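Local coordinates for protein peptidoglycan D,D-transpeptidase PbpA (Mycobacterium tuberculosis, PDB 3UN7) that probably acts as a peptidoglycan D,D-transpeptidase that cross-links the mycobacterial cell wall and helps regulate cell length, at residues A[70-82]-A[99-111]. Residues are numbered along the deposited sequence; the frame is centred on the assembly and turned at random.
Sequences ALERAEDPILNGS and DPRGGNVDTTINP
Two glycines bring backbone against backbone where Gly102 and Gly103 run past the C-terminal end of helix 76-79, CA of Gly102 lying only 3.2 Å from the carbonyl O of Leu79 in a nearly straight CA-H...O contact (169° at the hydrogen). This is helix-on-sheet packing in the N-terminal dimerisation domain, away from the predicted active-site serine: the short helices 70-74 and 76-79 lie on one face of strand 104-107, an inner strand of a mixed sheet between strands 26-28 and 339-343. One hydrogen bond joins the two segments, Gly103 N to Ile78 O at 2.7 Å. The same oxygen also accepts from Gly81 N, the two donors reaching it from opposite faces of its carbonyl plane. Beyond the glycines, Val105 fills the centre of the interface. With CG1 anti to the backbone N (chi1 172°), CG2 of Val105 is the methyl turned to Glu75 CB, 3.5 Å away, while the side chain of Leu79 crosses that of Val105 at about a right angle, Leu79 CD2 lying 3.8 Å from Val105 CG2. The CG2 methyl of Ile78 rests against Gly103 C and Asn104 O. On the opposite face of the strand, Asn104 ND2 bonds to Gln25. Thr107 turns its hydroxyl to the backbone O of Thr27 on strand 26-28, which leaves its methyl CG2 pressed against Leu71 CD1 at 3.5 Å, tighter than ordinary carbon-carbon contact.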
loop_
_atom_site.group_PDB
_atom_site.type_symbol
_atom_site.label_atom_id
_atom_site.label_comp_id
_atom_site.label_asym_id
_atom_site.label_seq_id
_atom_site.Cartn_x
_atom_site.Cartn_y
_atom_site.Cartn_z
ATOM N N ALA A 70 7.665 -3.606 14.232
ATOM C CA ALA A 70 6.413 -2.917 13.906
ATOM C C ALA A 70 5.822 -2.176 15.126
ATOM O O ALA A 70 6.561 -1.467 15.811
ATOM C CB ALA A 70 5.401 -3.885 13.267
ATOM N N LEU A 71 4.527 -2.342 15.412
ATOM C CA LEU A 71 3.909 -1.580 16.527
ATOM C C LEU A 71 4.357 -2.013 17.918
ATOM O O LEU A 71 4.334 -1.206 18.842
ATOM C CB LEU A 71 2.385 -1.606 16.461
ATOM C CG LEU A 71 1.699 -0.775 15.386
ATOM C CD1 LEU A 71 0.179 -0.922 15.554
ATOM C CD2 LEU A 71 2.134 0.706 15.451
ATOM N N GLU A 72 4.759 -3.280 18.078
ATOM C CA GLU A 72 5.361 -3.693 19.357
ATOM C C GLU A 72 6.572 -2.796 19.647
ATOM O O GLU A 72 6.808 -2.378 20.795
ATOM C CB GLU A 72 5.784 -5.174 19.357
ATOM C CG GLU A 72 4.648 -6.203 19.198
ATOM C CD GLU A 72 3.878 -6.500 20.490
ATOM O OE1 GLU A 72 3.765 -5.613 21.371
ATOM O OE2 GLU A 72 3.378 -7.641 20.622
ATOM N N ARG A 73 7.337 -2.489 18.605
ATOM C CA ARG A 73 8.526 -1.652 18.775
ATOM C C ARG A 73 8.140 -0.175 18.897
ATOM O O ARG A 73 8.590 0.521 19.821
ATOM C CB ARG A 73 9.518 -1.858 17.624
ATOM C CG ARG A 73 10.876 -1.173 17.861
ATOM C CD ARG A 73 11.939 -1.654 16.866
ATOM N NE ARG A 73 13.294 -1.181 17.202
ATOM C CZ ARG A 73 14.101 -1.745 18.106
ATOM N NH1 ARG A 73 13.714 -2.808 18.818
ATOM N NH2 ARG A 73 15.310 -1.234 18.322
ATOM N N ALA A 74 7.311 0.294 17.962
ATOM C CA ALA A 74 6.936 1.709 17.873
ATOM C C ALA A 74 6.165 2.174 19.107
ATOM O O ALA A 74 6.341 3.307 19.573
ATOM C CB ALA A 74 6.112 1.961 16.594
ATOM N N GLU A 75 5.331 1.290 19.653
ATOM C CA GLU A 75 4.515 1.657 20.811
ATOM C C GLU A 75 5.012 0.980 22.079
ATOM O O GLU A 75 4.298 0.904 23.070
ATOM C CB GLU A 75 3.024 1.345 20.560
ATOM C CG GLU A 75 2.415 2.070 19.376
ATOM C CD GLU A 75 2.313 3.592 19.556
ATOM O OE1 GLU A 75 2.048 4.263 18.551
ATOM O OE2 GLU A 75 2.493 4.120 20.672
ATOM N N ASP A 76 6.273 0.547 22.068
ATOM C CA ASP A 76 6.866 -0.104 23.236
ATOM C C ASP A 76 6.654 0.603 24.594
ATOM O O ASP A 76 6.250 -0.060 25.555
ATOM C CB ASP A 76 8.348 -0.394 23.002
ATOM C CG ASP A 76 8.848 -1.578 23.819
ATOM O OD1 ASP A 76 8.041 -2.444 24.212
ATOM O OD2 ASP A 76 10.064 -1.633 24.075
ATOM N N PRO A 77 6.920 1.934 24.689
ATOM C CA PRO A 77 6.763 2.608 25.983
ATOM C C PRO A 77 5.327 2.598 26.516
ATOM O O PRO A 77 5.118 2.493 27.726
ATOM C CB PRO A 77 7.216 4.038 25.693
ATOM C CG PRO A 77 8.066 3.945 24.460
ATOM C CD PRO A 77 7.388 2.880 23.652
ATOM N N ILE A 78 4.346 2.705 25.625
ATOM C CA ILE A 78 2.943 2.597 26.026
ATOM C C ILE A 78 2.632 1.150 26.435
ATOM O O ILE A 78 2.069 0.893 27.517
ATOM C CB ILE A 78 1.992 3.107 24.905
ATOM C CG1 ILE A 78 2.079 4.646 24.803
ATOM C CG2 ILE A 78 0.537 2.635 25.121
ATOM C CD1 ILE A 78 1.337 5.411 25.911
ATOM N N LEU A 79 3.039 0.204 25.591
ATOM C CA LEU A 79 2.689 -1.191 25.823
ATOM C C LEU A 79 3.355 -1.762 27.062
ATOM O O LEU A 79 2.739 -2.549 27.786
ATOM C CB LEU A 79 2.991 -2.053 24.582
ATOM C CG LEU A 79 2.130 -1.673 23.379
ATOM C CD1 LEU A 79 2.708 -2.242 22.102
ATOM C CD2 LEU A 79 0.708 -2.178 23.599
ATOM N N ASN A 80 4.604 -1.376 27.309
ATOM C CA ASN A 80 5.295 -1.827 28.518
ATOM C C ASN A 80 5.060 -0.941 29.753
ATOM O O ASN A 80 5.504 -1.272 30.850
ATOM C CB ASN A 80 6.791 -2.110 28.264
ATOM C CG ASN A 80 7.624 -0.853 28.068
ATOM O OD1 ASN A 80 7.309 0.200 28.605
ATOM N ND2 ASN A 80 8.719 -0.971 27.302
ATOM N N GLY A 81 4.347 0.165 29.569
ATOM C CA GLY A 81 3.945 1.032 30.685
ATOM C C GLY A 81 4.994 2.016 31.188
ATOM O O GLY A 81 4.797 2.638 32.224
ATOM N N SER A 82 6.103 2.168 30.451
ATOM C CA SER A 82 7.179 3.083 30.851
ATOM C C SER A 82 7.002 4.495 30.277
ATOM O O SER A 82 7.739 5.416 30.645
ATOM C CB SER A 82 8.545 2.517 30.452
ATOM O OG SER A 82 8.616 2.325 29.049
ATOM N N ASP A 99 -1.413 -5.201 40.807
ATOM C CA ASP A 99 -0.646 -5.613 39.635
ATOM C C ASP A 99 -0.636 -4.545 38.541
ATOM O O ASP A 99 -1.702 -4.076 38.138
ATOM C CB ASP A 99 -1.226 -6.913 39.065
ATOM C CG ASP A 99 -0.400 -8.118 39.423
ATOM O OD1 ASP A 99 -0.206 -8.367 40.640
ATOM O OD2 ASP A 99 0.064 -8.806 38.481
ATOM N N PRO A 100 0.564 -4.171 38.048
ATOM C CA PRO A 100 0.647 -3.155 36.992
ATOM C C PRO A 100 0.225 -3.724 35.638
ATOM O O PRO A 100 0.172 -4.947 35.463
ATOM C CB PRO A 100 2.136 -2.799 36.964
ATOM C CG PRO A 100 2.815 -4.057 37.380
ATOM C CD PRO A 100 1.899 -4.679 38.421
ATOM N N ARG A 101 -0.066 -2.832 34.695
ATOM C CA ARG A 101 -0.450 -3.205 33.345
ATOM C C ARG A 101 0.063 -2.101 32.420
ATOM O O ARG A 101 0.065 -0.917 32.784
ATOM C CB ARG A 101 -1.979 -3.337 33.273
ATOM C CG ARG A 101 -2.582 -4.065 32.054
ATOM C CD ARG A 101 -4.126 -3.960 32.092
ATOM N NE ARG A 101 -4.808 -4.642 30.982
ATOM C CZ ARG A 101 -5.689 -5.639 31.135
ATOM N NH1 ARG A 101 -6.012 -6.078 32.351
ATOM N NH2 ARG A 101 -6.259 -6.202 30.071
ATOM N N GLY A 102 0.522 -2.490 31.238
ATOM C CA GLY A 102 0.876 -1.526 30.205
ATOM C C GLY A 102 -0.379 -0.899 29.634
ATOM O O GLY A 102 -1.496 -1.335 29.931
ATOM N N GLY A 103 -0.207 0.136 28.826
ATOM C CA GLY A 103 -1.341 0.768 28.173
ATOM C C GLY A 103 -1.700 0.044 26.893
ATOM O O GLY A 103 -1.055 -0.936 26.529
ATOM N N ASN A 104 -2.736 0.528 26.218
ATOM C CA ASN A 104 -3.269 -0.104 25.014
ATOM C C ASN A 104 -3.087 0.758 23.784
ATOM O O ASN A 104 -3.159 1.990 23.855
ATOM C CB ASN A 104 -4.766 -0.380 25.170
ATOM C CG ASN A 104 -5.059 -1.754 25.743
ATOM O OD1 ASN A 104 -4.233 -2.348 26.456
ATOM N ND2 ASN A 104 -6.259 -2.280 25.425
ATOM N N VAL A 105 -2.899 0.093 22.649
ATOM C CA VAL A 105 -2.779 0.752 21.359
ATOM C C VAL A 105 -3.955 0.324 20.499
ATOM O O VAL A 105 -4.077 -0.841 20.141
ATOM C CB VAL A 105 -1.477 0.349 20.648
ATOM C CG1 VAL A 105 -1.442 0.904 19.196
ATOM C CG2 VAL A 105 -0.270 0.786 21.460
ATOM N N ASP A 106 -4.793 1.289 20.155
ATOM C CA ASP A 106 -5.962 1.076 19.326
ATOM C C ASP A 106 -5.649 1.483 17.886
ATOM O O ASP A 106 -5.580 2.670 17.580
ATOM C CB ASP A 106 -7.117 1.911 19.878
ATOM C CG ASP A 106 -7.701 1.330 21.161
ATOM O OD1 ASP A 106 -7.190 0.285 21.663
ATOM O OD2 ASP A 106 -8.688 1.919 21.673
ATOM N N THR A 107 -5.426 0.502 17.015
ATOM C CA THR A 107 -5.090 0.787 15.612
ATOM C C THR A 107 -6.310 1.205 14.789
ATOM O O THR A 107 -7.452 1.088 15.227
ATOM C CB THR A 107 -4.382 -0.413 14.907
ATOM O OG1 THR A 107 -5.336 -1.444 14.648
ATOM C CG2 THR A 107 -3.268 -0.972 15.774
ATOM N N THR A 108 -6.047 1.692 13.588
ATOM C CA THR A 108 -7.090 2.102 12.662
ATOM C C THR A 108 -7.571 0.941 11.792
ATOM O O THR A 108 -8.441 1.133 10.947
ATOM C CB THR A 108 -6.569 3.176 11.695
ATOM O OG1 THR A 108 -5.325 2.727 11.121
ATOM C CG2 THR A 108 -6.335 4.476 12.416
ATOM N N ILE A 109 -6.971 -0.243 11.963
ATOM C CA ILE A 109 -7.241 -1.393 11.093
ATOM C C ILE A 109 -8.681 -1.848 11.273
ATOM O O ILE A 109 -9.161 -1.965 12.398
ATOM C CB ILE A 109 -6.269 -2.585 11.391
ATOM C CG1 ILE A 109 -4.809 -2.207 11.077
ATOM C CG2 ILE A 109 -6.663 -3.861 10.603
ATOM C CD1 ILE A 109 -4.491 -2.032 9.598
ATOM N N ASN A 110 -9.366 -2.101 10.159
ATOM C CA ASN A 110 -10.681 -2.734 10.199
ATOM C C ASN A 110 -10.460 -4.230 9.939
ATOM O O ASN A 110 -10.044 -4.592 8.850
ATOM C CB ASN A 110 -11.603 -2.097 9.139
ATOM C CG ASN A 110 -13.007 -2.687 9.140
ATOM O OD1 ASN A 110 -13.198 -3.884 9.375
ATOM N ND2 ASN A 110 -14.000 -1.843 8.860
ATOM N N PRO A 111 -10.704 -5.089 10.948
ATOM C CA PRO A 111 -10.439 -6.520 10.859
ATOM C C PRO A 111 -11.121 -7.187 9.663
ATOM O O PRO A 111 -10.510 -8.037 9.021
ATOM C CB PRO A 111 -11.008 -7.052 12.181
ATOM C CG PRO A 111 -10.805 -5.924 13.117
ATOM C CD PRO A 111 -11.222 -4.740 12.285
#